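Long-range contacts in tail spike protein gp49 (PDB 4RU4), which forms the trimeric tailspike of Pseudomonas phage LKA1 and probably cleaves, as a lyase, the O-specific polysaccharide on the host cell surface during virus entry: residues 286-292 with 317-321; 348-353 with 370-376. One frame throughout, in Å; residues are numbered along the deposited sequence.

Contact 1 (286-292 with 317-321); sequences CKVYARR and TLRND. With EDO (1,2-ethanediol), chain T.
Strands 287-290 and 317-320 run nearly parallel, and the ladder from C286 O to T317 N, through V288 and R319, to A290 N and R319 O sets K287 beside T317, V288 beside L318 and Y289 beside R319. This is the stacking of successive coils in a parallel beta-helix, the fold of the pectin lyase-like family. V288 and L318 point the same way on one face, V288 CB lying 3.8 Å from L318 CD2. On the other face the Y289 ring lies along the second strand. With CG anti to the backbone N (chi1 171°), the ring follows the chain direction: R319 CB meets its edge in plane, and Y289 OH comes 3.5 Å from D321 CB. N320 turns its amide back to the first segment, and ND2 donates to R292 O at 2.9 Å, nearly straight at 167° and within the amide plane; D321 N donates to R291 O. R291 and D321 form no direct salt bridge. The guanidinium and carboxylate planes stand 85° apart and water 2 links R291 NH1 to D321 OD2, while R291 also pairs with D270. D321 OD1 hydrogen-bonds T323 OG1 and forms a salt bridge with R174 of the second subunit. K287 CE approaches R319 NH1 at 3.7 Å, and K287 NZ holds both oxygens of an ethanediol, probably from the crystallisation liquor. Water 1 joins R319 NH1 to V288 O. E172 and D280 of the second subunit probably balance the neighbouring charges of K287 and R319, so the face carrying K287, Y289 and R319 packs against that subunit.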
loop_
_atom_site.group_PDB
_atom_site.type_symbol
_atom_site.label_atom_id
_atom_site.label_comp_id
_atom_site.label_asym_id
_atom_site.label_seq_id
_atom_site.Cartn_x
_atom_site.Cartn_y
_atom_site.Cartn_z
ATOM N N CYS B 286 3.012 -14.531 3.501
ATOM C CA CYS B 286 3.656 -15.817 3.246
ATOM C C CYS B 286 5.065 -15.660 2.691
ATOM O O CYS B 286 5.329 -14.721 1.915
ATOM C CB CYS B 286 2.839 -16.636 2.244
ATOM S SG CYS B 286 1.229 -17.186 2.885
ATOM N N LYS B 287 5.950 -16.592 3.063
ATOM C CA LYS B 287 7.292 -16.681 2.461
ATOM C C LYS B 287 7.278 -17.887 1.546
ATOM O O LYS B 287 6.946 -19.001 1.985
ATOM C CB LYS B 287 8.384 -16.818 3.548
ATOM C CG LYS B 287 9.826 -16.934 2.994
ATOM C CD LYS B 287 10.893 -16.685 4.099
ATOM C CE LYS B 287 12.322 -16.972 3.561
ATOM N NZ LYS B 287 12.541 -18.451 3.467
ATOM N N VAL B 288 7.562 -17.674 0.256
ATOM C CA VAL B 288 7.339 -18.717 -0.724
ATOM C C VAL B 288 8.530 -18.862 -1.685
ATOM O O VAL B 288 9.102 -17.855 -2.163
ATOM C CB VAL B 288 6.036 -18.447 -1.532
ATOM C CG1 VAL B 288 5.710 -19.632 -2.434
ATOM C CG2 VAL B 288 4.848 -18.123 -0.597
ATOM N N TYR B 289 8.921 -20.108 -1.937
ATOM C CA TYR B 289 9.868 -20.444 -3.004
ATOM C C TYR B 289 9.258 -21.521 -3.886
ATOM O O TYR B 289 8.654 -22.453 -3.375
ATOM C CB TYR B 289 11.210 -20.994 -2.462
ATOM C CG TYR B 289 12.054 -21.536 -3.586
ATOM C CD1 TYR B 289 12.813 -20.683 -4.399
ATOM C CD2 TYR B 289 12.031 -22.901 -3.903
ATOM C CE1 TYR B 289 13.560 -21.178 -5.448
ATOM C CE2 TYR B 289 12.759 -23.401 -4.964
ATOM C CZ TYR B 289 13.510 -22.536 -5.741
ATOM O OH TYR B 289 14.241 -23.064 -6.789
ATOM N N ALA B 290 9.432 -21.407 -5.198
ATOM C CA ALA B 290 9.194 -22.543 -6.098
ATOM C C ALA B 290 10.130 -22.397 -7.289
ATOM O O ALA B 290 10.493 -21.288 -7.634
ATOM C CB ALA B 290 7.744 -22.609 -6.552
ATOM N N ARG B 291 10.536 -23.511 -7.894
ATOM C CA ARG B 291 11.464 -23.466 -9.016
ATOM C C ARG B 291 10.944 -22.512 -10.085
ATOM O O ARG B 291 11.679 -21.657 -10.528
ATOM C CB ARG B 291 11.713 -24.865 -9.616
ATOM C CG ARG B 291 12.819 -24.861 -10.674
ATOM C CD ARG B 291 13.025 -26.227 -11.353
ATOM N NE ARG B 291 11.885 -26.573 -12.210
ATOM C CZ ARG B 291 11.753 -26.228 -13.493
ATOM N NH1 ARG B 291 12.699 -25.514 -14.118
ATOM N NH2 ARG B 291 10.659 -26.598 -14.153
ATOM N N ARG B 292 9.670 -22.626 -10.464
ATOM C CA ARG B 292 9.147 -21.756 -11.531
ATOM C C ARG B 292 8.351 -20.528 -11.045
ATOM O O ARG B 292 8.812 -19.395 -11.191
ATOM C CB ARG B 292 8.358 -22.551 -12.570
ATOM C CG ARG B 292 9.308 -23.374 -13.469
ATOM C CD ARG B 292 8.596 -24.060 -14.602
ATOM N NE ARG B 292 8.146 -23.125 -15.630
ATOM C CZ ARG B 292 6.890 -22.699 -15.767
ATOM N NH1 ARG B 292 5.914 -23.095 -14.912
ATOM N NH2 ARG B 292 6.613 -21.853 -16.766
ATOM N N THR B 317 6.999 -12.487 0.569
ATOM C CA THR B 317 8.314 -12.518 -0.088
ATOM C C THR B 317 8.351 -13.778 -0.950
ATOM O O THR B 317 8.072 -14.894 -0.457
ATOM C CB THR B 317 9.496 -12.539 0.931
ATOM O OG1 THR B 317 9.571 -11.268 1.577
ATOM C CG2 THR B 317 10.842 -12.772 0.216
ATOM N N LEU B 318 8.662 -13.601 -2.227
ATOM C CA LEU B 318 8.613 -14.678 -3.199
ATOM C C LEU B 318 9.991 -14.825 -3.857
ATOM O O LEU B 318 10.636 -13.813 -4.191
ATOM C CB LEU B 318 7.553 -14.384 -4.289
ATOM C CG LEU B 318 6.159 -13.927 -3.800
ATOM C CD1 LEU B 318 5.230 -13.759 -5.032
ATOM C CD2 LEU B 318 5.568 -14.933 -2.853
ATOM N N ARG B 319 10.417 -16.065 -4.037
ATOM C CA ARG B 319 11.657 -16.412 -4.753
ATOM C C ARG B 319 11.415 -17.584 -5.693
ATOM O O ARG B 319 10.562 -18.445 -5.427
ATOM C CB ARG B 319 12.768 -16.795 -3.770
ATOM C CG ARG B 319 13.239 -15.654 -2.853
ATOM C CD ARG B 319 14.263 -16.195 -1.801
ATOM N NE ARG B 319 14.901 -15.106 -1.047
ATOM C CZ ARG B 319 14.427 -14.585 0.083
ATOM N NH1 ARG B 319 13.284 -15.027 0.615
ATOM N NH2 ARG B 319 15.089 -13.595 0.684
ATOM N N ASN B 320 12.142 -17.603 -6.813
ATOM C CA ASN B 320 12.111 -18.739 -7.714
ATOM C C ASN B 320 13.536 -19.127 -8.121
ATOM O O ASN B 320 14.504 -18.533 -7.640
ATOM C CB ASN B 320 11.167 -18.513 -8.929
ATOM C CG ASN B 320 11.808 -17.672 -10.057
ATOM O OD1 ASN B 320 12.809 -16.969 -9.851
ATOM N ND2 ASN B 320 11.224 -17.753 -11.256
ATOM N N ASP B 321 13.656 -20.137 -8.976
ATOM C CA ASP B 321 14.940 -20.535 -9.531
ATOM C C ASP B 321 15.207 -19.611 -10.714
ATOM O O ASP B 321 14.549 -19.705 -11.756
ATOM C CB ASP B 321 14.837 -21.990 -10.020
ATOM C CG ASP B 321 16.129 -22.510 -10.654
ATOM O OD1 ASP B 321 17.071 -21.728 -10.871
ATOM O OD2 ASP B 321 16.199 -23.726 -10.947
HETATM C C1 EDO T . 9.807 -20.633 2.196
HETATM O O1 EDO T . 10.495 -20.454 3.446
HETATM C C2 EDO T . 10.831 -20.872 1.100
HETATM O O2 EDO T . 11.712 -19.754 0.917
HETATM O O HOH W 1 11.392 -17.141 -0.324
HETATM O O HOH W 2 15.313 -24.541 -13.366
#

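Contact 2 (348-353 with 370-376); sequences GATWQG and WIVISAE
W351 and V372 cross on one face of a parallel strand pair, with V372 CG1 over the indole, 4.2 Å from the centroid of the six-membered ring of W351 and 19° off its normal, a CH-pi contact. S374 OG approaches the same ring differently, at its edge and in its plane, 3.6 Å from W351 CE3, while hydrogen-bonding to D404 O. F382 and F422 also meet the W351 ring, which lies in the hydrophobic interior of the parallel beta-helix, among aromatic and aliphatic side chains; strands 349-352 and 372-376 are neighbouring rungs on one of its faces, and the next rung, 403-405, follows beyond them. On the opposite face T350 holds OG1 anti to its own N (chi1 -172°), and from there T350 OG1 donates to I373 O at 2.8 Å from above the carbonyl plane. W351 N reaches that oxygen from the other side of the plane, so two donors grip it. Q352 NE2 in turn donates to T350 OG1, with the hydroxyl in its amide plane, which fixes the turn of the amide. Beside it A375 CB packs 3.7 Å from Q352 CD. The E376 carboxylate stands almost perpendicular to the Q352 amide, at 87°; their OE1 atoms do not bond each other, and R162 and Y165 hold the carboxylate.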
loop_
_atom_site.group_PDB
_atom_site.type_symbol
_atom_site.label_atom_id
_atom_site.label_comp_id
_atom_site.label_asym_id
_atom_site.label_seq_id
_atom_site.Cartn_x
_atom_site.Cartn_y
_atom_site.Cartn_z
ATOM N N GLY B 348 11.317 -11.508 -10.920
ATOM C CA GLY B 348 10.430 -11.011 -11.958
ATOM C C GLY B 348 8.949 -11.281 -11.780
ATOM O O GLY B 348 8.529 -12.122 -10.967
ATOM N N ALA B 349 8.143 -10.571 -12.565
ATOM C CA ALA B 349 6.698 -10.667 -12.442
ATOM C C ALA B 349 6.035 -10.561 -13.829
ATOM O O ALA B 349 6.713 -10.321 -14.837
ATOM C CB ALA B 349 6.180 -9.577 -11.495
ATOM N N THR B 350 4.716 -10.737 -13.892
ATOM C CA THR B 350 4.081 -10.786 -15.205
ATOM C C THR B 350 2.712 -10.107 -15.262
ATOM O O THR B 350 1.959 -10.101 -14.289
ATOM C CB THR B 350 3.911 -12.267 -15.708
ATOM O OG1 THR B 350 3.449 -12.275 -17.071
ATOM C CG2 THR B 350 2.868 -12.973 -14.875
ATOM N N TRP B 351 2.411 -9.541 -16.427
ATOM C CA TRP B 351 1.085 -9.035 -16.749
ATOM C C TRP B 351 0.482 -10.017 -17.753
ATOM O O TRP B 351 1.043 -10.197 -18.829
ATOM C CB TRP B 351 1.247 -7.707 -17.480
ATOM C CG TRP B 351 1.403 -6.462 -16.662
ATOM C CD1 TRP B 351 0.911 -6.197 -15.400
ATOM C CD2 TRP B 351 2.087 -5.281 -17.085
ATOM N NE1 TRP B 351 1.241 -4.899 -15.032
ATOM C CE2 TRP B 351 1.934 -4.312 -16.063
ATOM C CE3 TRP B 351 2.774 -4.936 -18.257
ATOM C CZ2 TRP B 351 2.462 -3.035 -16.163
ATOM C CZ3 TRP B 351 3.295 -3.654 -18.363
ATOM C CH2 TRP B 351 3.140 -2.723 -17.318
ATOM N N GLN B 352 -0.659 -10.615 -17.421
ATOM C CA GLN B 352 -1.386 -11.494 -18.321
ATOM C C GLN B 352 -2.879 -11.315 -18.006
ATOM O O GLN B 352 -3.238 -10.932 -16.892
ATOM C CB GLN B 352 -0.988 -12.965 -18.071
ATOM C CG GLN B 352 0.502 -13.214 -18.123
ATOM C CD GLN B 352 0.884 -14.681 -18.202
ATOM O OE1 GLN B 352 0.109 -15.512 -18.669
ATOM N NE2 GLN B 352 2.121 -15.001 -17.767
ATOM N N GLY B 353 -3.753 -11.633 -18.953
ATOM C CA GLY B 353 -5.184 -11.602 -18.672
ATOM C C GLY B 353 -5.769 -10.214 -18.842
ATOM O O GLY B 353 -5.674 -9.643 -19.914
ATOM N N TRP B 370 15.004 -8.753 -17.870
ATOM C CA TRP B 370 13.749 -8.010 -17.765
ATOM C C TRP B 370 13.203 -8.159 -16.340
ATOM O O TRP B 370 13.682 -8.999 -15.571
ATOM C CB TRP B 370 12.721 -8.521 -18.786
ATOM C CG TRP B 370 12.584 -10.038 -18.817
ATOM C CD1 TRP B 370 13.210 -10.908 -19.686
ATOM C CD2 TRP B 370 11.774 -10.849 -17.952
ATOM N NE1 TRP B 370 12.832 -12.213 -19.405
ATOM C CE2 TRP B 370 11.959 -12.205 -18.349
ATOM C CE3 TRP B 370 10.920 -10.566 -16.877
ATOM C CZ2 TRP B 370 11.307 -13.270 -17.718
ATOM C CZ3 TRP B 370 10.273 -11.630 -16.236
ATOM C CH2 TRP B 370 10.470 -12.966 -16.666
ATOM N N ILE B 371 12.233 -7.317 -15.976
ATOM C CA ILE B 371 11.661 -7.350 -14.630
ATOM C C ILE B 371 10.173 -7.678 -14.656
ATOM O O ILE B 371 9.678 -8.454 -13.832
ATOM C CB ILE B 371 11.875 -5.998 -13.901
ATOM C CG1 ILE B 371 13.368 -5.670 -13.818
ATOM C CG2 ILE B 371 11.257 -6.019 -12.480
ATOM C CD1 ILE B 371 13.649 -4.275 -13.264
ATOM N N VAL B 372 9.452 -7.087 -15.611
ATOM C CA VAL B 372 8.047 -7.396 -15.771
ATOM C C VAL B 372 7.855 -7.845 -17.204
ATOM O O VAL B 372 8.244 -7.129 -18.111
ATOM C CB VAL B 372 7.142 -6.164 -15.511
ATOM C CG1 VAL B 372 5.688 -6.535 -15.844
ATOM C CG2 VAL B 372 7.301 -5.702 -14.037
ATOM N N ILE B 373 7.306 -9.038 -17.402
ATOM C CA ILE B 373 7.078 -9.584 -18.750
ATOM C C ILE B 373 5.576 -9.826 -18.989
ATOM O O ILE B 373 4.817 -10.074 -18.049
ATOM C CB ILE B 373 7.922 -10.878 -18.993
ATOM C CG1 ILE B 373 7.925 -11.265 -20.477
ATOM C CG2 ILE B 373 7.413 -12.045 -18.117
ATOM C CD1 ILE B 373 9.073 -12.171 -20.885
ATOM N N SER B 374 5.121 -9.756 -20.237
ATOM C CA SER B 374 3.701 -9.966 -20.484
ATOM C C SER B 374 3.456 -11.243 -21.293
ATOM O O SER B 374 4.342 -11.739 -21.952
ATOM C CB SER B 374 3.124 -8.772 -21.247
ATOM O OG SER B 374 3.433 -7.549 -20.593
ATOM N N ALA B 375 2.227 -11.748 -21.246
ATOM C CA ALA B 375 1.777 -12.831 -22.124
ATOM C C ALA B 375 0.265 -12.821 -22.099
ATOM O O ALA B 375 -0.313 -12.369 -21.107
ATOM C CB ALA B 375 2.285 -14.188 -21.630
ATOM N N GLU B 376 -0.368 -13.318 -23.153
ATOM C CA GLU B 376 -1.785 -13.659 -23.081
ATOM C C GLU B 376 -2.613 -12.464 -22.623
ATOM O O GLU B 376 -3.483 -12.576 -21.732
ATOM C CB GLU B 376 -1.999 -14.894 -22.163
ATOM C CG GLU B 376 -1.152 -16.111 -22.583
ATOM C CD GLU B 376 -1.483 -17.419 -21.828
ATOM O OE1 GLU B 376 -2.010 -17.364 -20.688
ATOM O OE2 GLU B 376 -1.165 -18.514 -22.362
#

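From the N terminus, the chain makes contact 1 first: strand 287-290 leaves, and about one coil later strand 317-320 returns beside it, closing a loop with 24 residues between its segments. Only after that does contact 2 open, closing a shorter loop, with 16 residues between 348-353 and 370-376. The two loops therefore follow in series, neither nesting nor crossing, as expected of a solenoid that advances one turn at a time. The centres of contact 1 and contact 2 lie about 16 Å apart, and the two do not touch. Contact 1 ties coils together on a side facing the second subunit; contact 2 joins later coils on another sheet, near the calcium site of G368 and D394.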